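Local coordinates for Lmo2184 protein (Listeria monocytogenes serovar 1/2a, PDB 5JOQ) that probably serves as the heme-binding, membrane-attached lipoprotein component of an ABC transporter for iron uptake, at residues P35-T40 against A135-I140; A43-M48 against K67-V72; P54-P59 against R87-D92; D103-F108 against A115-F120. All coordinates share one frame; numbering follows the deposited sequence.

How the contacts relate
All four contacts lie in the lobe built from the N-terminal part of the chain. Strand 37-39 links two of them: contact 1 packs Ile37, with Pro35 just before the strand, on the turn after helix 123-136, and the strand's backbone bonds to 54-59 of contact 3, the two centres lying about 11 Å apart. Contact 2, its centre about 12 Å from each of theirs, sets helix 42-50, which follows that strand, against the loop before strand 73-77. Contact 4 belongs to the parallel sheet 37-39, 93-97, 115-118; Phe120, just past its last strand, touches Ile44 and Ile47 of contact 2. Contacts 2 to 4 are nested between the segments of contact 1, which joins the lobe's first strand to the turn between two long helices.

Contact 1 of 4, residues P35-T40 against A135-I140; sequences PKIVAT and AKFDRI
Phe137 lays one face of its ring against the end of Ile37, and the CD1 side of the same ring meets Pro35. Ile37 CD1 stands almost over the middle of the ring, 3.6 Å from the Phe137 centroid and 11° off the normal, a CH-pi contact of nearly axial geometry in which the two side chains meet head-on. Ile37 CG1 lies anti to its carbonyl carbon (chi1 -54°), and the extended second torsion (170°) carries CD1 outward from the strand to the ring; CG1 itself follows at 3.9 Å from Phe137 CE1. Pro35 adds a second, slanting contact, with its CG 3.7 Å from Phe137 CD1, approaching neither squarely over the face nor at the edge. The other face of the ring is covered from within its own segment by Lys136, whose CG lies over the centre, 4.0 Å above the plane. Phe137 is therefore sandwiched between the terminal methyl of Ile37 and the aliphatic stem of Lys136.

Phe137 is the first residue to leave helical geometry after helix 123-136, and Arg139 occupies the N-cap position of helix 140-161, so the ring projects from the turn between two long helices. That turn is tied to itself by a bond from Arg139 NH1 to Asp138 O (3.1 Å), while Arg139 NH2 bonds to Asp52 O and Phe137 also touches Leu53. No hydrogen bond crosses between 35-40 and 135-140: apolar and CH-pi contacts alone join these segments, consistent with the burial of Ile37 and Phe137.

Contact 2 of 4, residues A43-M48 against K67-V72; sequences AITEIM and KRYADV
The Tyr69 ring carries Arg68 CG over the centre of one face, 3.5 Å above the plane, while Thr45 and Met48 of helix 42-50 reach it obliquely, neither flat on a face nor at the edge. Thr45 CG2 is the methyl that touches, 3.5 Å from Tyr69 CD2. It lies anti to the backbone N of Thr45 (chi1 -60° for OG1), which turns the hydroxyl back toward its own helix, where OG1 bonds to Thr41 O. Thr45 and Tyr69 lie alongside, pointing opposite ways, and Tyr69 CE2 also comes 3.6 Å from Thr45 O.

Farther out, the phenol oxygen nestles against Met48: Tyr69 OH is 3.5 Å from Met48 CB and 3.2 Å from Met48 C. The rest of the Met48 chain bends at the second and third torsions, which carries SD and CE away from the ring, and Met48 also touches Leu133 of helix 123-136. Although Met48 O is near, the angle is too poor for a bond. The phenol thus rests on a methyl, a CB and helix backbone without a hydrogen bond to 43-48, while its buried OH is satisfied by Leu53 O.

Contact 3 of 4, residues P54-P59 against R87-D92; sequences PLVGIP and RMLKPD
Leu89 comes first along 87-92 to touch the other segment, and it is Val56 and Leu89 that have the closest CA atoms. Both its methyls lean on the backbone of 54-59: Leu89 CD1 is 3.5 Å from Val56 O, and CD2 is 3.8 Å from that same Val56 O. CD1 also reaches the backbone of the next residue, 4.0 Å from Gly57 CA. With CG anti to its carbonyl carbon (chi1 -65°), Leu89 directs its forked end at the peptide linking Val56 and Gly57, and no side chain on Gly57 intervenes. Nearer the root of Leu89, its CB meets Val56 CG2 more loosely, at 4.3 Å.

Lys90 leaves helical geometry with positive phi (43°); its N is bonded to Arg87 O. Pro91 comes near the first segment and touches Val38, as do Leu89 and Val56. At the end, Asp92 OD2 accepts a bond from Lys36 N.

Val56 and Gly57 are in turn hydrogen-bonded to Ile37 and Ala39. The turn leading from helix 83-88 into strand 93-97 thus packs on the short, weakly bonded strand about 57-58, at the seam between the 37-39/93-97/115-118 sheet and the small 57-58/73-77/80-81 sheet of an alpha/beta lobe.

Contact 4 of 4, residues D103-F108 against A115-F120; sequences DLKSGF and ADFLDF
Aromatic contact dominates between Phe108 on helix 101-110 and Phe117 on strand 115-118. The rings touch at their rims with no face-to-face overlap, centroids 5.9 Å apart and planes at 37°. Phe117 CZ comes closest, 3.5 Å from Phe108 CD2, and Phe117 CE1 lies in the plane of the Phe108 ring at its edge, 4.0 Å from Phe108 CE2. In both residues CG is anti to the carbonyl carbon (chi1 -68° in Phe108, -65° in Phe117), which sends each ring across the gap toward the other element.

Aliphatic contacts fill in around the pair. Ala115 CB sits obliquely to the Phe108 ring, 3.8 Å from Phe108 CD2. Leu104 CB meets the rim of Phe117 near its plane, 4.2 Å from CE1 of that ring. Lys105 contributes its backbone and the base of its chain, with Lys105 CA 3.7 Å from Phe117 CZ.

Polar partners lie outside the interface. Lys105 NZ turns away to a salt bridge with Glu101. Asp103 forms one with Lys237 of the second subunit, and Ser106 packs on Asn290 of that subunit, so this part of the helix lies at the subunit interface.

Helix and strand run antiparallel, their axes 9.9 Å apart at closest: this is the return half of a beta-alpha-beta unit, in which helix 101-110 connects parallel strands 93-97 and 115-118 and packs on their sheet.

Contact 1 of 4, residues P35-T40 against A135-I140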
loop_
_atom_site.group_PDB
_atom_site.type_symbol
_atom_site.label_atom_id
_atom_site.label_comp_id
_atom_site.label_asym_id
_atom_site.label_seq_id
_atom_site.Cartn_x
_atom_site.Cartn_y
_atom_site.Cartn_z
ATOM N N PRO A 35 33.544 -1.445 17.464
ATOM C CA PRO A 35 33.118 -0.451 16.482
ATOM C C PRO A 35 31.655 -0.120 16.681
ATOM O O PRO A 35 30.853 -0.959 17.099
ATOM C CB PRO A 35 33.362 -1.147 15.141
ATOM C CG PRO A 35 33.328 -2.601 15.472
ATOM C CD PRO A 35 33.899 -2.731 16.843
ATOM N N LYS A 36 31.313 1.132 16.407
ATOM C CA LYS A 36 29.936 1.602 16.489
ATOM C C LYS A 36 29.330 1.537 15.089
ATOM O O LYS A 36 29.720 2.303 14.200
ATOM C CB LYS A 36 29.892 3.018 17.059
ATOM C CG LYS A 36 30.565 3.133 18.419
ATOM C CD LYS A 36 29.998 4.290 19.237
ATOM C CE LYS A 36 30.227 5.628 18.567
ATOM N NZ LYS A 36 31.668 6.041 18.543
ATOM N N ILE A 37 28.370 0.635 14.891
ATOM C CA ILE A 37 27.843 0.329 13.564
ATOM C C ILE A 37 26.357 0.666 13.519
ATOM O O ILE A 37 25.611 0.295 14.430
ATOM C CB ILE A 37 28.063 -1.157 13.206
ATOM C CG1 ILE A 37 29.538 -1.540 13.353
ATOM C CG2 ILE A 37 27.549 -1.423 11.796
ATOM C CD1 ILE A 37 29.813 -3.080 13.256
ATOM N N VAL A 38 25.919 1.335 12.450
ATOM C CA VAL A 38 24.491 1.532 12.176
ATOM C C VAL A 38 24.089 0.659 10.993
ATOM O O VAL A 38 24.684 0.749 9.914
ATOM C CB VAL A 38 24.172 3.009 11.902
ATOM C CG1 VAL A 38 22.720 3.159 11.403
ATOM C CG2 VAL A 38 24.367 3.807 13.167
ATOM N N ALA A 39 23.100 -0.211 11.190
ATOM C CA ALA A 39 22.523 -0.983 10.086
ATOM C C ALA A 39 21.240 -0.308 9.627
ATOM O O ALA A 39 20.342 -0.092 10.448
ATOM C CB ALA A 39 22.228 -2.417 10.514
ATOM N N THR A 40 21.132 0.021 8.330
ATOM C CA THR A 40 19.954 0.755 7.863
ATOM C C THR A 40 18.905 -0.116 7.169
ATOM O O THR A 40 17.908 0.428 6.684
ATOM C CB THR A 40 20.326 1.892 6.908
ATOM O OG1 THR A 40 20.864 1.323 5.712
ATOM C CG2 THR A 40 21.372 2.817 7.532
ATOM N N ALA A 135 35.830 -9.854 7.766
ATOM C CA ALA A 135 37.181 -9.299 7.818
ATOM C C ALA A 135 37.189 -7.907 8.438
ATOM O O ALA A 135 38.088 -7.567 9.210
ATOM C CB ALA A 135 37.776 -9.232 6.412
ATOM N N LYS A 136 36.211 -7.075 8.079
ATOM C CA LYS A 136 36.237 -5.688 8.546
ATOM C C LYS A 136 36.024 -5.609 10.053
ATOM O O LYS A 136 36.644 -4.784 10.728
ATOM C CB LYS A 136 35.183 -4.875 7.795
ATOM C CG LYS A 136 35.298 -3.378 8.025
ATOM C CD LYS A 136 34.449 -2.610 7.001
ATOM C CE LYS A 136 34.546 -1.088 7.210
ATOM N NZ LYS A 136 35.954 -0.554 7.341
ATOM N N PHE A 137 35.192 -6.487 10.614
ATOM C CA PHE A 137 34.787 -6.348 12.008
ATOM C C PHE A 137 35.221 -7.521 12.883
ATOM O O PHE A 137 34.622 -7.746 13.941
ATOM C CB PHE A 137 33.270 -6.144 12.073
ATOM C CG PHE A 137 32.808 -4.870 11.414
ATOM C CD1 PHE A 137 33.215 -3.628 11.919
ATOM C CD2 PHE A 137 31.951 -4.903 10.314
ATOM C CE1 PHE A 137 32.770 -2.424 11.331
ATOM C CE2 PHE A 137 31.517 -3.720 9.720
ATOM C CZ PHE A 137 31.945 -2.474 10.234
ATOM N N ASP A 138 36.262 -8.264 12.479
ATOM C CA ASP A 138 36.827 -9.348 13.290
ATOM C C ASP A 138 35.778 -10.417 13.596
ATOM O O ASP A 138 35.598 -10.827 14.747
ATOM C CB ASP A 138 37.435 -8.811 14.588
ATOM C CG ASP A 138 38.326 -9.845 15.292
ATOM O OD1 ASP A 138 38.543 -10.953 14.742
ATOM O OD2 ASP A 138 38.825 -9.543 16.392
ATOM N N ARG A 139 35.070 -10.855 12.559
ATOM C CA ARG A 139 34.091 -11.935 12.690
ATOM C C ARG A 139 34.285 -12.941 11.568
ATOM O O ARG A 139 33.319 -13.423 10.965
ATOM C CB ARG A 139 32.651 -11.397 12.693
ATOM C CG ARG A 139 32.300 -10.544 13.940
ATOM C CD ARG A 139 32.383 -11.338 15.233
ATOM N NE ARG A 139 31.817 -10.609 16.371
ATOM C CZ ARG A 139 32.501 -9.774 17.159
ATOM N NH1 ARG A 139 33.789 -9.533 16.907
ATOM N NH2 ARG A 139 31.891 -9.150 18.184
ATOM N N ILE A 140 35.546 -13.257 11.261
ATOM C CA ILE A 140 35.821 -14.093 10.094
ATOM C C ILE A 140 35.218 -15.483 10.288
ATOM O O ILE A 140 34.632 -16.058 9.362
ATOM C CB ILE A 140 37.343 -14.149 9.845
ATOM C CG1 ILE A 140 37.860 -12.790 9.325
ATOM C CG2 ILE A 140 37.737 -15.301 8.894
ATOM C CD1 ILE A 140 39.400 -12.686 9.242
#

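Contact 2 of 4, residues A43-M48 against K67-V72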
loop_
_atom_site.group_PDB
_atom_site.type_symbol
_atom_site.label_atom_id
_atom_site.label_comp_id
_atom_site.label_asym_id
_atom_site.label_seq_id
_atom_site.Cartn_x
_atom_site.Cartn_y
_atom_site.Cartn_z
ATOM N N ALA A 43 17.540 -6.655 6.323
ATOM C CA ALA A 43 18.463 -7.705 5.866
ATOM C C ALA A 43 19.851 -7.557 6.483
ATOM O O ALA A 43 20.471 -8.555 6.884
ATOM C CB ALA A 43 18.564 -7.690 4.343
ATOM N N ILE A 44 20.392 -6.333 6.526
ATOM C CA ILE A 44 21.736 -6.163 7.094
ATOM C C ILE A 44 21.710 -6.444 8.586
ATOM O O ILE A 44 22.643 -7.052 9.133
ATOM C CB ILE A 44 22.286 -4.749 6.791
ATOM C CG1 ILE A 44 22.586 -4.614 5.286
ATOM C CG2 ILE A 44 23.554 -4.438 7.636
ATOM C CD1 ILE A 44 22.668 -3.143 4.846
ATOM N N THR A 45 20.639 -6.014 9.273
ATOM C CA THR A 45 20.536 -6.235 10.713
ATOM C C THR A 45 20.568 -7.721 11.038
ATOM O O THR A 45 21.184 -8.137 12.028
ATOM C CB THR A 45 19.235 -5.609 11.259
ATOM O OG1 THR A 45 19.214 -4.195 11.006
ATOM C CG2 THR A 45 19.174 -5.796 12.761
ATOM N N GLU A 46 19.893 -8.534 10.222
ATOM C CA GLU A 46 19.920 -9.989 10.404
ATOM C C GLU A 46 21.325 -10.560 10.197
ATOM O O GLU A 46 21.749 -11.486 10.912
ATOM C CB GLU A 46 18.928 -10.640 9.438
ATOM C CG GLU A 46 17.460 -10.226 9.752
ATOM C CD GLU A 46 16.471 -10.705 8.679
ATOM O OE1 GLU A 46 16.888 -10.987 7.522
ATOM O OE2 GLU A 46 15.271 -10.794 9.013
ATOM N N ILE A 47 22.059 -10.030 9.222
ATOM C CA ILE A 47 23.439 -10.479 9.028
ATOM C C ILE A 47 24.289 -10.110 10.240
ATOM O O ILE A 47 25.097 -10.914 10.711
ATOM C CB ILE A 47 24.007 -9.908 7.714
ATOM C CG1 ILE A 47 23.406 -10.690 6.523
ATOM C CG2 ILE A 47 25.556 -10.010 7.707
ATOM C CD1 ILE A 47 23.577 -9.979 5.170
ATOM N N MET A 48 24.122 -8.890 10.761
ATOM C CA MET A 48 24.896 -8.481 11.936
ATOM C C MET A 48 24.632 -9.404 13.129
ATOM O O MET A 48 25.546 -9.722 13.909
ATOM C CB MET A 48 24.540 -7.030 12.288
ATOM C CG MET A 48 24.914 -6.002 11.238
ATOM S SD MET A 48 26.698 -5.754 11.248
ATOM C CE MET A 48 27.051 -6.512 9.760
ATOM N N LYS A 67 16.175 -10.212 18.374
ATOM C CA LYS A 67 15.871 -9.760 19.729
ATOM C C LYS A 67 17.038 -9.042 20.389
ATOM O O LYS A 67 16.822 -8.174 21.238
ATOM C CB LYS A 67 15.445 -10.948 20.589
ATOM C CG LYS A 67 14.129 -11.565 20.134
ATOM C CD LYS A 67 13.845 -12.895 20.830
ATOM C CE LYS A 67 12.588 -13.558 20.257
ATOM N NZ LYS A 67 11.398 -12.679 20.414
ATOM N N ARG A 68 18.274 -9.374 20.034
ATOM C CA ARG A 68 19.379 -8.724 20.721
ATOM C C ARG A 68 19.384 -7.211 20.508
ATOM O O ARG A 68 19.999 -6.493 21.293
ATOM C CB ARG A 68 20.722 -9.322 20.284
ATOM C CG ARG A 68 21.060 -9.090 18.844
ATOM C CD ARG A 68 22.518 -9.560 18.532
ATOM N NE ARG A 68 23.522 -8.793 19.286
ATOM C CZ ARG A 68 24.771 -9.206 19.505
ATOM N NH1 ARG A 68 25.178 -10.384 19.033
ATOM N NH2 ARG A 68 25.618 -8.441 20.195
ATOM N N TYR A 69 18.725 -6.702 19.469
ATOM C CA TYR A 69 18.737 -5.270 19.193
ATOM C C TYR A 69 17.458 -4.575 19.675
ATOM O O TYR A 69 17.146 -3.465 19.223
ATOM C CB TYR A 69 18.955 -5.029 17.699
ATOM C CG TYR A 69 20.179 -5.745 17.134
ATOM C CD1 TYR A 69 21.442 -5.552 17.691
ATOM C CD2 TYR A 69 20.066 -6.595 16.029
ATOM C CE1 TYR A 69 22.561 -6.191 17.185
ATOM C CE2 TYR A 69 21.187 -7.246 15.502
ATOM C CZ TYR A 69 22.429 -7.028 16.076
ATOM O OH TYR A 69 23.516 -7.662 15.543
ATOM N N ALA A 70 16.716 -5.220 20.577
ATOM C CA ALA A 70 15.442 -4.682 21.044
ATOM C C ALA A 70 15.543 -3.233 21.508
ATOM O O ALA A 70 14.594 -2.456 21.342
ATOM C CB ALA A 70 14.912 -5.548 22.190
ATOM N N ASP A 71 16.664 -2.854 22.108
ATOM C CA ASP A 71 16.792 -1.540 22.722
ATOM C C ASP A 71 17.697 -0.608 21.926
ATOM O O ASP A 71 18.074 0.453 22.429
ATOM C CB ASP A 71 17.291 -1.694 24.163
ATOM C CG ASP A 71 16.272 -2.409 25.048
ATOM O OD1 ASP A 71 15.071 -2.093 24.961
ATOM O OD2 ASP A 71 16.666 -3.302 25.822
ATOM N N VAL A 72 18.031 -0.968 20.688
ATOM C CA VAL A 72 18.935 -0.166 19.875
ATOM C C VAL A 72 18.164 0.985 19.245
ATOM O O VAL A 72 17.010 0.826 18.839
ATOM C CB VAL A 72 19.592 -1.052 18.809
ATOM C CG1 VAL A 72 20.405 -0.218 17.840
ATOM C CG2 VAL A 72 20.459 -2.097 19.496
#

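Contact 3 of 4, residues P54-P59 against R87-D92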
loop_
_atom_site.group_PDB
_atom_site.type_symbol
_atom_site.label_atom_id
_atom_site.label_comp_id
_atom_site.label_asym_id
_atom_site.label_seq_id
_atom_site.Cartn_x
_atom_site.Cartn_y
_atom_site.Cartn_z
ATOM N N PRO A 54 27.505 -6.105 17.886
ATOM C CA PRO A 54 26.583 -5.117 18.452
ATOM C C PRO A 54 26.335 -3.988 17.458
ATOM O O PRO A 54 27.139 -3.722 16.556
ATOM C CB PRO A 54 27.311 -4.625 19.705
ATOM C CG PRO A 54 28.743 -4.828 19.413
ATOM C CD PRO A 54 28.854 -6.007 18.471
ATOM N N LEU A 55 25.188 -3.336 17.621
ATOM C CA LEU A 55 24.795 -2.199 16.793
ATOM C C LEU A 55 24.476 -0.998 17.678
ATOM O O LEU A 55 23.943 -1.156 18.782
ATOM C CB LEU A 55 23.563 -2.531 15.945
ATOM C CG LEU A 55 23.732 -3.660 14.928
ATOM C CD1 LEU A 55 22.398 -3.930 14.256
ATOM C CD2 LEU A 55 24.767 -3.276 13.869
ATOM N N VAL A 56 24.787 0.211 17.178
ATOM C CA VAL A 56 24.264 1.432 17.788
ATOM C C VAL A 56 23.037 1.972 17.050
ATOM O O VAL A 56 22.291 2.773 17.624
ATOM C CB VAL A 56 25.345 2.539 17.905
ATOM C CG1 VAL A 56 26.517 2.050 18.764
ATOM C CG2 VAL A 56 25.833 2.999 16.535
ATOM N N GLY A 57 22.793 1.510 15.840
ATOM C CA GLY A 57 21.617 1.935 15.129
ATOM C C GLY A 57 20.972 0.842 14.313
ATOM O O GLY A 57 21.653 0.025 13.718
ATOM N N ILE A 58 19.650 0.864 14.265
ATOM C CA ILE A 58 18.874 -0.071 13.482
ATOM C C ILE A 58 17.838 0.709 12.675
ATOM O O ILE A 58 17.547 1.841 12.990
ATOM C CB ILE A 58 18.155 -1.126 14.322
ATOM C CG1 ILE A 58 17.337 -0.479 15.442
ATOM C CG2 ILE A 58 19.143 -2.147 14.864
ATOM C CD1 ILE A 58 16.371 -1.431 16.095
ATOM N N PRO A 59 17.293 0.053 11.586
ATOM C CA PRO A 59 16.279 0.826 10.848
ATOM C C PRO A 59 14.945 0.867 11.584
ATOM O O PRO A 59 14.709 0.044 12.444
ATOM C CB PRO A 59 16.082 0.014 9.580
ATOM C CG PRO A 59 16.166 -1.370 10.058
ATOM C CD PRO A 59 17.371 -1.328 10.933
ATOM N N ARG A 87 23.929 10.927 12.927
ATOM C CA ARG A 87 25.062 11.758 13.329
ATOM C C ARG A 87 25.254 11.734 14.840
ATOM O O ARG A 87 26.374 11.560 15.337
ATOM C CB ARG A 87 24.862 13.199 12.860
ATOM C CG ARG A 87 24.803 13.391 11.367
ATOM C CD ARG A 87 24.947 14.875 11.019
ATOM N NE ARG A 87 26.237 15.400 11.464
ATOM C CZ ARG A 87 26.786 16.526 11.024
ATOM N NH1 ARG A 87 26.159 17.263 10.116
ATOM N NH2 ARG A 87 27.967 16.912 11.490
ATOM N N MET A 88 24.161 11.844 15.561
ATOM C CA MET A 88 24.191 11.884 17.007
ATOM C C MET A 88 24.836 10.630 17.578
ATOM O O MET A 88 25.458 10.676 18.627
ATOM C CB MET A 88 22.770 12.044 17.535
ATOM C CG MET A 88 22.616 11.902 19.035
ATOM S SD MET A 88 22.328 10.208 19.564
ATOM C CE MET A 88 20.956 9.780 18.487
ATOM N N LEU A 89 24.665 9.511 16.886
ATOM C CA LEU A 89 25.178 8.232 17.356
ATOM C C LEU A 89 26.675 8.100 17.149
ATOM O O LEU A 89 27.249 7.118 17.622
ATOM C CB LEU A 89 24.472 7.060 16.655
ATOM C CG LEU A 89 22.966 6.837 16.896
ATOM C CD1 LEU A 89 22.372 5.788 15.906
ATOM C CD2 LEU A 89 22.663 6.445 18.343
ATOM N N LYS A 90 27.300 9.054 16.456
ATOM C CA LYS A 90 28.730 9.076 16.158
ATOM C C LYS A 90 29.230 7.686 15.724
ATOM O O LYS A 90 30.162 7.146 16.319
ATOM C CB LYS A 90 29.530 9.598 17.348
ATOM C CG LYS A 90 29.122 11.007 17.750
ATOM C CD LYS A 90 29.978 11.567 18.870
ATOM C CE LYS A 90 29.809 10.771 20.161
ATOM N NZ LYS A 90 29.457 11.629 21.343
ATOM N N PRO A 91 28.639 7.111 14.686
ATOM C CA PRO A 91 29.049 5.763 14.272
ATOM C C PRO A 91 30.403 5.773 13.579
ATOM O O PRO A 91 30.831 6.780 13.010
ATOM C CB PRO A 91 27.936 5.339 13.304
ATOM C CG PRO A 91 27.433 6.652 12.738
ATOM C CD PRO A 91 27.559 7.661 13.848
ATOM N N ASP A 92 31.075 4.620 13.637
ATOM C CA ASP A 92 32.266 4.370 12.828
ATOM C C ASP A 92 31.905 3.919 11.411
ATOM O O ASP A 92 32.671 4.155 10.467
ATOM C CB ASP A 92 33.131 3.305 13.506
ATOM C CG ASP A 92 33.563 3.713 14.908
ATOM O OD1 ASP A 92 34.184 4.779 15.026
ATOM O OD2 ASP A 92 33.237 3.001 15.881
#

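Contact 4 of 4, residues D103-F108 against A115-F120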
loop_
_atom_site.group_PDB
_atom_site.type_symbol
_atom_site.label_atom_id
_atom_site.label_comp_id
_atom_site.label_asym_id
_atom_site.label_seq_id
_atom_site.Cartn_x
_atom_site.Cartn_y
_atom_site.Cartn_z
ATOM N N ASP A 103 20.761 7.068 -4.343
ATOM C CA ASP A 103 19.889 7.868 -3.525
ATOM C C ASP A 103 20.498 8.456 -2.254
ATOM O O ASP A 103 20.249 9.590 -1.925
ATOM C CB ASP A 103 18.669 7.062 -3.106
ATOM C CG ASP A 103 17.717 6.814 -4.247
ATOM O OD1 ASP A 103 17.915 7.411 -5.310
ATOM O OD2 ASP A 103 16.790 6.018 -4.066
ATOM N N LEU A 104 21.272 7.651 -1.539
ATOM C CA LEU A 104 21.804 8.052 -0.240
ATOM C C LEU A 104 23.241 8.489 -0.059
ATOM O O LEU A 104 23.566 9.048 0.976
ATOM C CB LEU A 104 21.568 6.914 0.752
ATOM C CG LEU A 104 20.217 6.230 0.752
ATOM C CD1 LEU A 104 20.130 5.090 1.749
ATOM C CD2 LEU A 104 19.150 7.265 1.014
ATOM N N LYS A 105 24.092 8.243 -1.036
ATOM C CA LYS A 105 25.486 8.544 -0.858
ATOM C C LYS A 105 25.794 10.000 -0.537
ATOM O O LYS A 105 26.561 10.262 0.363
ATOM C CB LYS A 105 26.287 8.125 -2.085
ATOM C CG LYS A 105 27.747 8.500 -1.981
ATOM C CD LYS A 105 28.632 7.721 -2.927
ATOM C CE LYS A 105 28.110 7.788 -4.341
ATOM N NZ LYS A 105 29.040 7.101 -5.277
ATOM N N SER A 106 25.177 10.928 -1.249
ATOM C CA SER A 106 25.470 12.350 -1.014
ATOM C C SER A 106 25.111 12.774 0.402
ATOM O O SER A 106 25.862 13.523 1.046
ATOM C CB SER A 106 24.707 13.226 -2.005
ATOM O OG SER A 106 25.034 12.896 -3.332
ATOM N N GLY A 107 23.936 12.352 0.888
ATOM C CA GLY A 107 23.533 12.725 2.238
ATOM C C GLY A 107 24.528 12.274 3.291
ATOM O O GLY A 107 24.918 13.050 4.168
ATOM N N PHE A 108 24.930 10.998 3.241
ATOM C CA PHE A 108 25.958 10.508 4.159
ATOM C C PHE A 108 27.245 11.337 4.070
ATOM O O PHE A 108 27.797 11.766 5.091
ATOM C CB PHE A 108 26.247 9.021 3.877
ATOM C CG PHE A 108 25.108 8.095 4.230
ATOM C CD1 PHE A 108 24.338 8.308 5.370
ATOM C CD2 PHE A 108 24.821 6.987 3.435
ATOM C CE1 PHE A 108 23.279 7.446 5.699
ATOM C CE2 PHE A 108 23.765 6.104 3.770
ATOM C CZ PHE A 108 22.989 6.352 4.888
ATOM N N ALA A 115 30.321 5.347 5.180
ATOM C CA ALA A 115 29.237 4.449 4.794
ATOM C C ALA A 115 29.733 3.430 3.783
ATOM O O ALA A 115 30.594 3.722 2.949
ATOM C CB ALA A 115 28.038 5.209 4.226
ATOM N N ASP A 116 29.175 2.228 3.876
ATOM C CA ASP A 116 29.495 1.114 3.000
ATOM C C ASP A 116 28.198 0.653 2.340
ATOM O O ASP A 116 27.227 0.335 3.038
ATOM C CB ASP A 116 30.118 -0.019 3.823
ATOM C CG ASP A 116 30.811 -1.078 2.971
ATOM O OD1 ASP A 116 30.728 -1.026 1.723
ATOM O OD2 ASP A 116 31.432 -1.979 3.573
ATOM N N PHE A 117 28.173 0.620 1.007
ATOM C CA PHE A 117 26.986 0.210 0.260
ATOM C C PHE A 117 27.227 -1.215 -0.235
ATOM O O PHE A 117 28.006 -1.431 -1.167
ATOM C CB PHE A 117 26.686 1.181 -0.881
ATOM C CG PHE A 117 26.308 2.566 -0.400
ATOM C CD1 PHE A 117 25.009 2.839 -0.014
ATOM C CD2 PHE A 117 27.279 3.553 -0.275
ATOM C CE1 PHE A 117 24.653 4.087 0.461
ATOM C CE2 PHE A 117 26.937 4.823 0.199
ATOM C CZ PHE A 117 25.613 5.080 0.562
ATOM N N LEU A 118 26.591 -2.178 0.435
ATOM C CA LEU A 118 26.805 -3.609 0.201
ATOM C C LEU A 118 26.020 -4.073 -1.023
ATOM O O LEU A 118 24.860 -3.714 -1.185
ATOM C CB LEU A 118 26.331 -4.401 1.415
ATOM C CG LEU A 118 26.851 -3.859 2.763
ATOM C CD1 LEU A 118 26.276 -4.683 3.932
ATOM C CD2 LEU A 118 28.372 -3.854 2.784
ATOM N N ASP A 119 26.649 -4.874 -1.885
ATOM C CA ASP A 119 25.998 -5.307 -3.126
ATOM C C ASP A 119 25.149 -6.553 -2.837
ATOM O O ASP A 119 25.685 -7.662 -2.679
ATOM C CB ASP A 119 27.044 -5.600 -4.198
ATOM C CG ASP A 119 26.405 -5.906 -5.552
ATOM O OD1 ASP A 119 25.179 -6.121 -5.591
ATOM O OD2 ASP A 119 27.111 -5.908 -6.572
ATOM N N PHE A 120 23.826 -6.378 -2.773
ATOM C CA PHE A 120 22.887 -7.485 -2.555
ATOM C C PHE A 120 22.086 -7.833 -3.826
ATOM O O PHE A 120 20.926 -8.293 -3.751
ATOM C CB PHE A 120 21.962 -7.145 -1.382
ATOM C CG PHE A 120 22.642 -7.251 -0.000
ATOM C CD1 PHE A 120 24.009 -7.513 0.115
ATOM C CD2 PHE A 120 21.904 -7.091 1.160
ATOM C CE1 PHE A 120 24.628 -7.650 1.398
ATOM C CE2 PHE A 120 22.503 -7.197 2.435
ATOM C CZ PHE A 120 23.839 -7.468 2.563
#